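Local structure of probable chitinase (Chromobacterium violaceum, 5JH8) at residues A[64-69]-A[107-112]; A[113-118]-A[159-164]; A[122-127]-A[164-169]; A[142-147]-A[172-177]; A[212-217]-A[289-294]. The protein is a probable family 18 chitinase with a TIM-barrel fold, likely to bind chitin. One frame throughout, in Å; residues are numbered along the deposited sequence.

Interaction 1 of 5, residues A[64-69]-A[107-112]; sequences YGCVSN and GINVDF. With HIS (histidine), chain F.
Gly65 and Val67 pair in parallel with Gly107, Asn109 and Asp111 through four backbone hydrogen bonds, among them Asn109 N to Gly65 O at 2.8 Å and Val67 N to Asn109 O at 2.9 Å, while the strand segments cross at -24°. Side chains alternate about this backbone, as barrel staves do. Val67, Ile108 and Val110 face the outer helices; Cys66, Asn109 and Asp111 point into the barrel. Cys66 swings SG anti to its own N (chi1 175°), which brings it within 3.3 Å of Asn109 OD1. The amide's hydrogen bonds lie elsewhere: Tyr7 OH meets OD1, and ND2 reaches Ser144 OG and Ile142 O. At the Tyr64 end, Gly107 N lies over one face of the tyrosine ring, toward its rim, with Tyr64 CE2 3.8 Å from Gly107 CA. At the far end Asn69 CB sits over one face of the Phe112 ring, 4.1 Å from its centroid, with Val110 CG1 on the opposite face. Asn69 ND2 is fixed by the carbonyls of Ser77 and Glu113. Bound histidine gives its ND1 proton to Asp111 OD2 at 2.9 Å. The sequence of 107-112 fits the strand that carries the family 18 signature, and its chemistry matches that place: greasy outside, hydrogen-bonded inside, with a carboxylate presented to the ligand pocket toward the C-terminal side of the barrel.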
# COMPACT_ATOMS: atom_id res chain seq x y z
N TYR A 64 4.47 -5.88 11.16
CA TYR A 64 3.13 -5.40 11.45
C TYR A 64 2.11 -6.41 10.93
O TYR A 64 2.20 -6.84 9.79
CB TYR A 64 2.88 -4.02 10.81
CG TYR A 64 3.61 -2.90 11.48
CD1 TYR A 64 4.98 -2.74 11.34
CD2 TYR A 64 2.95 -2.00 12.28
CE1 TYR A 64 5.65 -1.70 11.99
CE2 TYR A 64 3.60 -0.98 12.92
CZ TYR A 64 4.95 -0.84 12.79
OH TYR A 64 5.55 0.20 13.45
N GLY A 65 1.14 -6.76 11.76
CA GLY A 65 0.06 -7.61 11.29
C GLY A 65 -0.90 -6.78 10.46
O GLY A 65 -1.51 -5.86 10.99
N CYS A 66 -0.99 -7.07 9.16
CA CYS A 66 -1.83 -6.31 8.24
C CYS A 66 -3.16 -7.02 8.09
O CYS A 66 -3.22 -8.15 7.59
CB CYS A 66 -1.10 -6.10 6.91
SG CYS A 66 -2.10 -5.29 5.63
N VAL A 67 -4.20 -6.36 8.59
CA VAL A 67 -5.52 -6.95 8.78
C VAL A 67 -6.53 -6.21 7.92
O VAL A 67 -6.66 -4.98 8.02
CB VAL A 67 -5.94 -6.91 10.26
CG1 VAL A 67 -7.30 -7.57 10.43
CG2 VAL A 67 -4.90 -7.56 11.16
N SER A 68 -7.26 -6.96 7.11
CA SER A 68 -8.15 -6.39 6.12
C SER A 68 -9.61 -6.75 6.41
O SER A 68 -9.92 -7.78 7.02
CB SER A 68 -7.77 -6.89 4.71
OG SER A 68 -6.43 -6.53 4.39
N ASN A 69 -10.50 -5.88 5.93
CA ASN A 69 -11.95 -6.11 6.01
C ASN A 69 -12.44 -6.80 4.74
O ASN A 69 -13.22 -6.26 3.97
CB ASN A 69 -12.69 -4.79 6.20
CG ASN A 69 -12.45 -3.82 5.06
OD1 ASN A 69 -11.33 -3.65 4.60
ND2 ASN A 69 -13.50 -3.15 4.61
N GLY A 107 3.30 -4.02 15.77
CA GLY A 107 2.11 -3.22 15.64
C GLY A 107 1.12 -3.87 14.69
O GLY A 107 1.31 -5.00 14.22
N ILE A 108 0.08 -3.10 14.39
CA ILE A 108 -0.98 -3.49 13.49
C ILE A 108 -1.00 -2.52 12.32
O ILE A 108 -0.89 -1.30 12.52
CB ILE A 108 -2.35 -3.48 14.22
CG1 ILE A 108 -2.38 -4.55 15.34
CG2 ILE A 108 -3.50 -3.60 13.22
CD1 ILE A 108 -2.37 -5.96 14.86
N ASN A 109 -1.17 -3.04 11.12
CA ASN A 109 -1.51 -2.25 9.94
C ASN A 109 -2.98 -2.53 9.62
O ASN A 109 -3.33 -3.61 9.16
CB ASN A 109 -0.58 -2.65 8.78
CG ASN A 109 -0.89 -2.00 7.41
OD1 ASN A 109 -0.41 -2.52 6.42
ND2 ASN A 109 -1.61 -0.90 7.37
N VAL A 110 -3.85 -1.56 9.91
CA VAL A 110 -5.25 -1.63 9.50
C VAL A 110 -5.31 -1.30 8.01
O VAL A 110 -4.92 -0.20 7.60
CB VAL A 110 -6.12 -0.68 10.32
CG1 VAL A 110 -7.53 -0.60 9.68
CG2 VAL A 110 -6.21 -1.14 11.78
N ASP A 111 -5.79 -2.25 7.21
CA ASP A 111 -5.97 -2.07 5.77
C ASP A 111 -7.46 -2.26 5.51
O ASP A 111 -7.90 -3.33 5.07
CB ASP A 111 -5.12 -3.05 4.98
CG ASP A 111 -5.22 -2.81 3.50
OD1 ASP A 111 -5.83 -1.79 3.09
OD2 ASP A 111 -4.70 -3.62 2.71
N PHE A 112 -8.24 -1.24 5.85
CA PHE A 112 -9.69 -1.26 5.62
C PHE A 112 -9.99 -0.43 4.38
O PHE A 112 -9.78 0.79 4.39
CB PHE A 112 -10.48 -0.70 6.81
CG PHE A 112 -10.65 -1.66 7.96
CD1 PHE A 112 -9.89 -2.82 8.12
CD2 PHE A 112 -11.59 -1.36 8.91
CE1 PHE A 112 -10.07 -3.64 9.21
CE2 PHE A 112 -11.79 -2.17 9.99
CZ PHE A 112 -11.03 -3.31 10.14
N HIS F . -4.50 -3.86 -3.24
CA HIS F . -4.23 -4.77 -2.13
C HIS F . -5.18 -5.95 -2.18
O HIS F . -6.27 -5.89 -2.78
CB HIS F . -4.36 -4.03 -0.79
CG HIS F . -3.26 -3.04 -0.54
ND1 HIS F . -2.98 -2.54 0.71
CD2 HIS F . -2.39 -2.44 -1.38
CE1 HIS F . -1.97 -1.70 0.64
NE2 HIS F . -1.60 -1.60 -0.63
OXT HIS F . -4.87 -7.01 -1.63
O HOH W 1 -4.91 -6.48 2.25

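Interaction 2 of 5, residues A[113-118]-A[159-164]; sequences EAVAQG and YGYDLR. With HIS (histidine), chain F.
Val115 and Tyr161 meet where two loops of the TIM barrel pack together, the one leaving strand 107-111 and the one leading into helix 163-169. The valine lays CB and CG2 against the hydroxyl end of the ring, with CB 3.8 Å from Tyr161 CZ. Its backbone N also points at Tyr161 OH, a weak bond at 3.3 Å; the firmer partner of this hydroxyl is Phe112 O. One water links Ala114 N to the same hydroxyl, weakly on the tyrosine side. A second water lies 2.8 Å from both Val115 O and Gly160 N, accepting from the latter. Near the surface, Gln117 CB touches Tyr159 CB at 3.9 Å, and Gln117 O lies at the edge of the Tyr159 ring. Further out, Arg120 makes a cation-pi contact with Tyr159 and a hydrogen bond to Tyr159 O. Asp162 N-caps the helix through OD1 to Ala165 N. At the other end of 113-118, the Glu113 side chain leaves the backbone pointing away from 159-164, and its chain is extended beyond CG (chi2 -172°), placing OE2 3.3 Å from CB of the bound histidine.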
# COMPACT_ATOMS: atom_id res chain seq x y z
N GLU A 113 -10.43 -1.09 3.33
CA GLU A 113 -10.72 -0.44 2.07
C GLU A 113 -12.22 -0.55 1.82
O GLU A 113 -12.93 -1.39 2.41
CB GLU A 113 -9.87 -1.05 0.95
CG GLU A 113 -8.39 -0.95 1.32
CD GLU A 113 -7.41 -1.33 0.22
OE1 GLU A 113 -7.76 -1.27 -0.97
OE2 GLU A 113 -6.27 -1.69 0.59
N ALA A 114 -12.74 0.35 0.99
CA ALA A 114 -14.17 0.44 0.74
C ALA A 114 -14.93 0.83 2.01
O ALA A 114 -16.12 0.50 2.16
CB ALA A 114 -14.73 -0.84 0.13
N VAL A 115 -14.28 1.58 2.91
CA VAL A 115 -15.01 2.16 4.02
C VAL A 115 -16.09 3.07 3.46
O VAL A 115 -15.81 3.95 2.63
CB VAL A 115 -14.07 2.89 4.98
CG1 VAL A 115 -14.84 3.67 6.03
CG2 VAL A 115 -13.11 1.91 5.65
N ALA A 116 -17.34 2.86 3.90
CA ALA A 116 -18.46 3.64 3.39
C ALA A 116 -18.34 5.10 3.81
O ALA A 116 -17.90 5.41 4.92
CB ALA A 116 -19.78 3.08 3.93
N GLN A 117 -18.77 6.00 2.94
CA GLN A 117 -18.68 7.42 3.26
C GLN A 117 -19.42 7.75 4.55
O GLN A 117 -18.98 8.60 5.33
CB GLN A 117 -19.16 8.29 2.09
CG GLN A 117 -20.58 8.05 1.64
CD GLN A 117 -20.89 8.81 0.36
OE1 GLN A 117 -20.23 9.79 0.05
NE2 GLN A 117 -21.87 8.33 -0.39
N GLY A 118 -20.54 7.07 4.82
CA GLY A 118 -21.27 7.32 6.04
C GLY A 118 -20.55 6.89 7.31
O GLY A 118 -20.99 7.23 8.41
N TYR A 159 -14.48 9.83 1.09
CA TYR A 159 -14.99 10.61 2.21
C TYR A 159 -14.94 9.83 3.53
O TYR A 159 -14.91 10.44 4.60
CB TYR A 159 -16.41 11.12 1.93
CG TYR A 159 -16.89 12.10 2.97
CD1 TYR A 159 -16.35 13.38 3.05
CD2 TYR A 159 -17.88 11.76 3.87
CE1 TYR A 159 -16.77 14.27 4.00
CE2 TYR A 159 -18.32 12.65 4.83
CZ TYR A 159 -17.76 13.91 4.89
OH TYR A 159 -18.18 14.82 5.83
N GLY A 160 -14.93 8.50 3.49
CA GLY A 160 -14.80 7.74 4.72
C GLY A 160 -13.47 7.92 5.43
O GLY A 160 -13.35 7.49 6.58
N TYR A 161 -12.48 8.53 4.76
CA TYR A 161 -11.12 8.66 5.28
C TYR A 161 -10.84 10.12 5.64
O TYR A 161 -10.64 10.97 4.76
CB TYR A 161 -10.11 8.13 4.29
CG TYR A 161 -10.37 6.68 3.93
CD1 TYR A 161 -9.85 5.66 4.72
CD2 TYR A 161 -11.16 6.34 2.86
CE1 TYR A 161 -10.08 4.34 4.43
CE2 TYR A 161 -11.43 5.02 2.56
CZ TYR A 161 -10.88 4.02 3.34
OH TYR A 161 -11.17 2.71 3.01
N ASP A 162 -10.86 10.42 6.94
CA ASP A 162 -10.58 11.75 7.47
C ASP A 162 -9.11 11.73 7.87
O ASP A 162 -8.75 11.27 8.96
CB ASP A 162 -11.49 11.99 8.67
CG ASP A 162 -11.28 13.34 9.34
OD1 ASP A 162 -10.24 14.01 9.12
OD2 ASP A 162 -12.19 13.73 10.10
N LEU A 163 -8.23 12.18 6.98
CA LEU A 163 -6.79 12.04 7.23
C LEU A 163 -6.38 12.78 8.49
O LEU A 163 -5.52 12.31 9.24
CB LEU A 163 -5.96 12.53 6.05
CG LEU A 163 -5.63 11.49 4.98
CD1 LEU A 163 -6.84 10.95 4.29
CD2 LEU A 163 -4.66 12.06 3.98
N ARG A 164 -6.92 13.97 8.71
CA ARG A 164 -6.57 14.71 9.92
C ARG A 164 -6.83 13.88 11.17
O ARG A 164 -5.96 13.76 12.05
CB ARG A 164 -7.33 16.04 9.97
CG ARG A 164 -6.81 17.02 11.00
CD ARG A 164 -7.52 18.38 10.91
NE ARG A 164 -7.09 19.19 9.77
CZ ARG A 164 -6.05 20.02 9.77
NH1 ARG A 164 -5.31 20.17 10.87
NH2 ARG A 164 -5.74 20.69 8.68
N HIS F . -4.50 -3.86 -3.24
CA HIS F . -4.23 -4.77 -2.13
C HIS F . -5.18 -5.95 -2.18
O HIS F . -6.27 -5.89 -2.78
CB HIS F . -4.36 -4.03 -0.79
CG HIS F . -3.26 -3.04 -0.54
ND1 HIS F . -2.98 -2.54 0.71
CD2 HIS F . -2.39 -2.44 -1.38
CE1 HIS F . -1.97 -1.70 0.64
NE2 HIS F . -1.60 -1.60 -0.63
OXT HIS F . -4.87 -7.01 -1.63
O HOH W 2 -10.86 2.11 -0.31
O HOH W 3 -15.59 6.53 1.63

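Interaction 3 of 5, residues A[122-127]-A[164-169]; sequences NFSHFI and RALGAA
Ser124 OG, hydrogen-bonded to Arg120 O one turn back in its own helix, turns its remaining surface to the neighbouring helix and rests 3.6 Å from Ala165 CB. The torsion that sets OG beside the backbone N (chi1 -66°) serves both contacts. Asp162 CB also packs on this hydroxyl. Deeper in, Leu166 does most of the work. Its CD2 methyl enters the hollow between Phe123, Ser124 and Ile127, 3.7 Å from Ile127 CG1 and 3.9 Å from Phe123 CE2, with Ser124 CA 4.0 Å away. The leucine meets the phenylalanine side chain at about a right angle and comes to the ring obliquely. Ile127 CG1 lies over one face of that same ring, so these two residues of one helix present a continuous apolar surface. Helices 120-135 and 163-169 are neighbours on the outside of the TIM barrel, and their segments run almost parallel, 7° apart with axes 8.9 Å from each other. Beneath them are the strands: Phe123 and Ile127 reach Val143, and Leu166 reaches Val145. The small side chains of Ala165 and Ala169 meet the first helix farther from the strands, with Leu166 on the barrel side. One turn along from Ala165, Ala169 sets its CB against Ile127, 3.8 Å from Ile127 O and 3.9 Å from Ile127 CG2.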
# COMPACT_ATOMS: atom_id res chain seq x y z
N ASN A 122 -17.21 7.13 12.33
CA ASN A 122 -17.11 5.84 13.01
C ASN A 122 -15.71 5.27 12.86
O ASN A 122 -15.11 4.79 13.82
CB ASN A 122 -18.12 4.85 12.43
CG ASN A 122 -19.55 5.21 12.77
OD1 ASN A 122 -19.83 5.81 13.81
ND2 ASN A 122 -20.47 4.81 11.90
N PHE A 123 -15.18 5.30 11.64
CA PHE A 123 -13.86 4.74 11.38
C PHE A 123 -12.78 5.55 12.10
O PHE A 123 -11.85 4.98 12.70
CB PHE A 123 -13.63 4.67 9.87
CG PHE A 123 -12.32 4.01 9.50
CD1 PHE A 123 -12.02 2.73 9.93
CD2 PHE A 123 -11.39 4.68 8.73
CE1 PHE A 123 -10.80 2.14 9.60
CE2 PHE A 123 -10.17 4.08 8.38
CZ PHE A 123 -9.88 2.81 8.82
N SER A 124 -12.88 6.88 12.07
CA SER A 124 -11.93 7.71 12.80
C SER A 124 -11.93 7.34 14.27
O SER A 124 -10.87 7.26 14.90
CB SER A 124 -12.30 9.18 12.65
OG SER A 124 -12.14 9.57 11.30
N HIS A 125 -13.13 7.13 14.83
CA HIS A 125 -13.23 6.81 16.25
C HIS A 125 -12.61 5.45 16.54
O HIS A 125 -11.86 5.30 17.51
CB HIS A 125 -14.69 6.86 16.71
CG HIS A 125 -14.85 6.59 18.17
ND1 HIS A 125 -15.38 5.41 18.64
CD2 HIS A 125 -14.52 7.32 19.26
CE1 HIS A 125 -15.39 5.43 19.96
NE2 HIS A 125 -14.88 6.58 20.36
N PHE A 126 -12.88 4.46 15.69
CA PHE A 126 -12.25 3.15 15.85
C PHE A 126 -10.74 3.26 15.87
O PHE A 126 -10.08 2.67 16.73
CB PHE A 126 -12.72 2.23 14.72
CG PHE A 126 -11.90 0.97 14.55
CD1 PHE A 126 -11.83 0.01 15.54
CD2 PHE A 126 -11.20 0.74 13.37
CE1 PHE A 126 -11.07 -1.14 15.35
CE2 PHE A 126 -10.45 -0.40 13.19
CZ PHE A 126 -10.39 -1.34 14.17
N ILE A 127 -10.17 4.03 14.94
CA ILE A 127 -8.73 4.20 14.86
C ILE A 127 -8.20 4.96 16.08
O ILE A 127 -7.12 4.63 16.59
CB ILE A 127 -8.37 4.85 13.51
CG1 ILE A 127 -8.67 3.87 12.36
CG2 ILE A 127 -6.93 5.32 13.49
CD1 ILE A 127 -7.99 2.51 12.46
N ARG A 164 -6.92 13.97 8.71
CA ARG A 164 -6.57 14.71 9.92
C ARG A 164 -6.83 13.88 11.17
O ARG A 164 -5.96 13.76 12.05
CB ARG A 164 -7.33 16.04 9.97
CG ARG A 164 -6.81 17.02 11.00
CD ARG A 164 -7.52 18.38 10.91
NE ARG A 164 -7.09 19.19 9.77
CZ ARG A 164 -6.05 20.02 9.77
NH1 ARG A 164 -5.31 20.17 10.87
NH2 ARG A 164 -5.74 20.69 8.68
N ALA A 165 -8.01 13.26 11.26
CA ALA A 165 -8.35 12.47 12.45
C ALA A 165 -7.51 11.20 12.51
O ALA A 165 -6.99 10.82 13.57
CB ALA A 165 -9.84 12.13 12.46
N LEU A 166 -7.38 10.51 11.38
CA LEU A 166 -6.66 9.24 11.38
C LEU A 166 -5.19 9.46 11.72
O LEU A 166 -4.59 8.68 12.46
CB LEU A 166 -6.80 8.59 10.00
CG LEU A 166 -8.22 8.17 9.57
CD1 LEU A 166 -8.30 7.76 8.10
CD2 LEU A 166 -8.73 7.04 10.45
N GLY A 167 -4.61 10.51 11.14
CA GLY A 167 -3.20 10.77 11.35
C GLY A 167 -2.88 11.19 12.76
O GLY A 167 -1.77 10.97 13.22
N ALA A 168 -3.83 11.82 13.45
CA ALA A 168 -3.59 12.19 14.84
C ALA A 168 -3.55 10.96 15.75
O ALA A 168 -2.89 10.99 16.79
CB ALA A 168 -4.67 13.16 15.32
N ALA A 169 -4.21 9.88 15.36
CA ALA A 169 -4.31 8.69 16.19
C ALA A 169 -3.25 7.65 15.87
O ALA A 169 -2.77 6.95 16.77
CB ALA A 169 -5.69 8.06 15.99

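Interaction 4 of 5, residues A[142-147]-A[172-177]; sequences IVSVPA and YLQIMS. With HIS (histidine), chain F.
The carboxamide of Gln174 receives Ser144 OG in its own plane, on a lone pair of OE1, at 2.7 Å. A bend at chi2 (-97°) turns the amide toward Ser144 of the next strand. At the other end of the amide, NE2 goes to Ser295 OG and Tyr178 OH. The Tyr172 ring is approached obliquely by Ile142 CG1, 4.1 Å from Tyr172 CD2. Strands 142-146 and 172-176 are adjacent parallel staves of the TIM barrel, joined by four backbone bonds such as Gln174 N to Val143 O at 2.8 Å and Met176 N to Val145 O at 2.9 Å. Val143, Leu173, Val145 and Ile175 line the outer side toward the helices, and in one conformer of Ile175 its CG2 meets Ala147 CB at 3.6 Å. Past the paired residues a water connects Ala147 N to Met176 O. On the inner side selenomethionine Met176, in one of its two conformers, sets CE 3.8 Å from CD2 of the bound histidine. The rotation of the Gln174 amide is probably fixed, with OE1 and NE2 each matched to a partner beside the bound histidine.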
# COMPACT_ATOMS: atom_id res chain seq x y z
N ILE A 142 -0.31 1.47 11.98
CA ILE A 142 -0.24 2.01 10.62
C ILE A 142 -1.62 1.84 10.00
O ILE A 142 -2.17 0.74 10.03
CB ILE A 142 0.79 1.25 9.77
CG1 ILE A 142 2.16 1.31 10.44
CG2 ILE A 142 0.81 1.79 8.34
CD1 ILE A 142 3.23 0.52 9.72
N VAL A 143 -2.17 2.90 9.43
CA VAL A 143 -3.46 2.83 8.74
C VAL A 143 -3.21 3.07 7.25
O VAL A 143 -2.71 4.13 6.88
CB VAL A 143 -4.49 3.82 9.30
CG1 VAL A 143 -5.84 3.65 8.59
CG2 VAL A 143 -4.67 3.60 10.80
N SER A 144 -3.58 2.11 6.42
CA SER A 144 -3.49 2.26 4.97
C SER A 144 -4.70 3.06 4.49
O SER A 144 -5.83 2.74 4.85
CB SER A 144 -3.43 0.90 4.28
OG SER A 144 -2.26 0.18 4.67
N VAL A 145 -4.45 4.12 3.74
CA VAL A 145 -5.55 4.94 3.23
C VAL A 145 -5.39 5.14 1.74
O VAL A 145 -4.27 5.12 1.21
CB VAL A 145 -5.65 6.29 3.95
CG1 VAL A 145 -5.89 6.09 5.41
CG2 VAL A 145 -4.42 7.12 3.69
N PRO A 146 -6.49 5.36 1.03
CA PRO A 146 -6.40 5.74 -0.38
C PRO A 146 -5.75 7.10 -0.51
O PRO A 146 -5.86 7.96 0.37
CB PRO A 146 -7.87 5.77 -0.84
CG PRO A 146 -8.65 5.09 0.21
CD PRO A 146 -7.90 5.22 1.47
N ALA A 147 -5.11 7.31 -1.66
CA ALA A 147 -4.38 8.53 -1.98
C ALA A 147 -5.29 9.45 -2.78
O ALA A 147 -5.81 9.06 -3.84
CB ALA A 147 -3.14 8.20 -2.79
N TYR A 172 1.53 5.96 11.76
CA TYR A 172 1.75 6.27 10.36
C TYR A 172 0.45 6.08 9.60
O TYR A 172 -0.33 5.17 9.90
CB TYR A 172 2.76 5.33 9.72
CG TYR A 172 4.14 5.38 10.30
CD1 TYR A 172 5.07 6.31 9.83
CD2 TYR A 172 4.54 4.50 11.31
CE1 TYR A 172 6.35 6.35 10.33
CE2 TYR A 172 5.80 4.55 11.82
CZ TYR A 172 6.72 5.47 11.32
OH TYR A 172 8.00 5.50 11.84
N LEU A 173 0.25 6.91 8.58
CA LEU A 173 -0.67 6.61 7.50
C LEU A 173 0.15 6.12 6.33
O LEU A 173 1.11 6.78 5.90
CB LEU A 173 -1.50 7.82 7.05
CG LEU A 173 -2.28 8.52 8.16
CD1 LEU A 173 -3.17 9.59 7.58
CD2 LEU A 173 -3.11 7.53 8.98
N GLN A 174 -0.23 4.94 5.81
CA GLN A 174 0.39 4.37 4.62
C GLN A 174 -0.47 4.86 3.46
O GLN A 174 -1.57 4.35 3.23
CB GLN A 174 0.46 2.84 4.73
CG GLN A 174 1.23 2.18 3.61
CD GLN A 174 0.38 1.65 2.48
OE1 GLN A 174 -0.72 1.15 2.67
NE2 GLN A 174 0.94 1.70 1.28
N ILE A 175 0.00 5.88 2.76
CA ILE A 175 -0.77 6.49 1.68
C ILE A 175 -0.58 5.66 0.43
O ILE A 175 0.53 5.59 -0.12
CB ILE A 175 -0.37 7.94 1.45
CG1 ILE A 175 -0.73 8.78 2.68
CG2 ILE A 175 -1.05 8.47 0.17
CD1 ILE A 175 -0.51 10.25 2.51
N MSE A 176 -1.65 5.04 -0.04
CA MSE A 176 -1.58 4.10 -1.16
C MSE A 176 -1.53 4.88 -2.47
O MSE A 176 -2.51 4.89 -3.26
CB MSE A 176 -2.78 3.15 -1.12
CG MSE A 176 -2.78 2.31 0.13
SE MSE A 176 -4.42 1.29 0.38
CE MSE A 176 -4.62 0.62 -1.43
N SER A 177 -0.41 5.57 -2.68
CA SER A 177 -0.22 6.41 -3.86
C SER A 177 0.17 5.57 -5.07
O SER A 177 1.22 5.76 -5.70
CB SER A 177 0.79 7.52 -3.58
OG SER A 177 2.00 7.05 -3.05
N HIS F . -4.50 -3.86 -3.24
CA HIS F . -4.23 -4.77 -2.13
C HIS F . -5.18 -5.95 -2.18
O HIS F . -6.27 -5.89 -2.78
CB HIS F . -4.36 -4.03 -0.79
CG HIS F . -3.26 -3.04 -0.54
ND1 HIS F . -2.98 -2.54 0.71
CD2 HIS F . -2.39 -2.44 -1.38
CE1 HIS F . -1.97 -1.70 0.64
NE2 HIS F . -1.60 -1.60 -0.63
OXT HIS F . -4.87 -7.01 -1.63
O HOH W 4 -5.21 4.99 -3.44

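Interaction 5 of 5, residues A[212-217]-A[289-294]; sequences ILNGIP and YGLGGT
Thr294 OG1 donates to Asn214 OD1 at 2.8 Å, the one side-chain hydrogen bond of the contact. It comes from above the amide plane, 41° out of it. Asn214 holds its CG between N and the carbonyl carbon (chi1 71°), and that turn brings OD1 to the threonine while ND2 bonds to Lys282 O. The backbone bonds are poorer: Gly292 N to Ile212 O is weak, 2.8 Å but bent to 128°, and Asn214 N to Gly293 O is weak at 3.3 Å. Gly293 O gains a further contact from Leu213 CA at 3.2 Å.

Apolar contacts fill in on both faces of the strands. Leu291 divides its two methyls between neighbours: CD2 touches Ile212 CG2 at 3.9 Å and CD1 meets Asn214 CB at the same distance. On the face toward the barrel interior, Leu213 CD2 lies 3.5 Å from Gly293 N, over a backbone with no side chain in the way. Apart from these, Ile216 CD1 makes a methyl-to-hydroxyl van der Waals contact with Thr294 OG1 at 3.4 Å.

The chain turns out of helix 276-289 at Gly290, with positive phi, and enters strand 293-297, the last stave of the TIM barrel. That strand lies between 212-222 and the first strand, 3-8, and so closes the ring; Gly292 is already backbone-bonded to Met3. Outside, helix 193-206 packs on Ile212 and Asn214, helix 276-289 covers Asn214, Ile216 and Thr294, and strand 172-176 flanks the other edge of 212-217.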
# COMPACT_ATOMS: atom_id res chain seq x y z
N ILE A 212 3.61 10.22 7.76
CA ILE A 212 3.16 9.82 6.44
C ILE A 212 4.20 8.94 5.78
O ILE A 212 5.39 9.26 5.79
CB ILE A 212 2.87 11.06 5.58
CG1 ILE A 212 1.73 11.90 6.18
CG2 ILE A 212 2.61 10.68 4.13
CD1 ILE A 212 0.40 11.22 6.25
N LEU A 213 3.74 7.83 5.19
CA LEU A 213 4.51 7.05 4.24
C LEU A 213 3.87 7.23 2.87
O LEU A 213 2.64 7.11 2.76
CB LEU A 213 4.49 5.56 4.59
CG LEU A 213 4.80 5.17 6.03
CD1 LEU A 213 4.52 3.71 6.21
CD2 LEU A 213 6.25 5.50 6.40
N ASN A 214 4.66 7.53 1.83
CA ASN A 214 4.11 7.39 0.49
C ASN A 214 4.15 5.93 0.08
O ASN A 214 4.62 5.06 0.81
CB ASN A 214 4.76 8.37 -0.50
CG ASN A 214 6.18 8.02 -0.84
OD1 ASN A 214 6.89 7.40 -0.07
ND2 ASN A 214 6.63 8.47 -2.03
N GLY A 215 3.62 5.68 -1.11
CA GLY A 215 3.53 4.33 -1.65
C GLY A 215 4.08 4.29 -3.06
O GLY A 215 3.78 5.16 -3.89
N ILE A 216 4.86 3.25 -3.34
CA ILE A 216 5.49 3.07 -4.64
C ILE A 216 5.19 1.66 -5.12
O ILE A 216 5.43 0.69 -4.40
CB ILE A 216 7.02 3.28 -4.59
CG1 ILE A 216 7.34 4.63 -3.95
CG2 ILE A 216 7.62 3.12 -5.98
CD1 ILE A 216 8.84 4.87 -3.74
N PRO A 217 4.63 1.51 -6.33
CA PRO A 217 4.29 0.18 -6.83
C PRO A 217 5.48 -0.49 -7.50
O PRO A 217 6.25 0.15 -8.22
CB PRO A 217 3.21 0.48 -7.86
CG PRO A 217 3.66 1.82 -8.46
CD PRO A 217 4.24 2.59 -7.28
N TYR A 289 9.57 16.07 1.35
CA TYR A 289 8.45 16.42 2.21
C TYR A 289 8.71 16.21 3.70
O TYR A 289 7.88 16.63 4.51
CB TYR A 289 7.21 15.58 1.86
CG TYR A 289 6.46 16.00 0.61
CD1 TYR A 289 6.86 15.56 -0.64
CD2 TYR A 289 5.33 16.79 0.70
CE1 TYR A 289 6.16 15.92 -1.77
CE2 TYR A 289 4.64 17.16 -0.43
CZ TYR A 289 5.06 16.72 -1.67
OH TYR A 289 4.37 17.06 -2.80
N GLY A 290 9.82 15.59 4.08
CA GLY A 290 9.98 15.19 5.46
C GLY A 290 9.08 14.05 5.87
O GLY A 290 8.61 14.02 7.02
N LEU A 291 8.78 13.13 4.96
CA LEU A 291 7.91 12.02 5.28
C LEU A 291 8.58 11.09 6.29
O LEU A 291 9.81 11.06 6.45
CB LEU A 291 7.58 11.21 4.03
CG LEU A 291 6.96 11.97 2.86
CD1 LEU A 291 6.58 10.99 1.76
CD2 LEU A 291 5.75 12.78 3.28
N GLY A 292 7.75 10.29 6.95
CA GLY A 292 8.25 9.24 7.81
C GLY A 292 8.93 8.12 7.07
O GLY A 292 9.66 7.34 7.70
N GLY A 293 8.68 8.00 5.77
CA GLY A 293 9.28 6.94 4.99
C GLY A 293 8.42 6.61 3.80
O GLY A 293 7.59 7.43 3.38
N THR A 294 8.68 5.43 3.25
CA THR A 294 8.00 4.97 2.07
C THR A 294 7.51 3.54 2.28
O THR A 294 7.93 2.86 3.22
CB THR A 294 8.91 5.08 0.83
OG1 THR A 294 8.16 4.93 -0.36
CG2 THR A 294 10.08 4.08 0.85

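Interactions 1, 4 and 5 are buried strand pairings within the barrel wall. Interactions 1 and 4 are joined directly, because strands 107-111 and 142-146 are neighbours, and strand 172-176 carries the wall on from interaction 4 to interaction 5. Regular backbone bonding serves the first two, whereas interaction 5 relies on weaker bonds and a threonine-asparagine pair. Interaction 3 is buried too but has no hydrogen bond across its helices, lying outside the valines of interactions 1 and 4. Interaction 2, partly exposed and water-bridged, lies in the loops after strand 107-111 and before helix 163-169; it shares that helix with interaction 3. Interactions 1, 2 and 4 all reach the bound histidine.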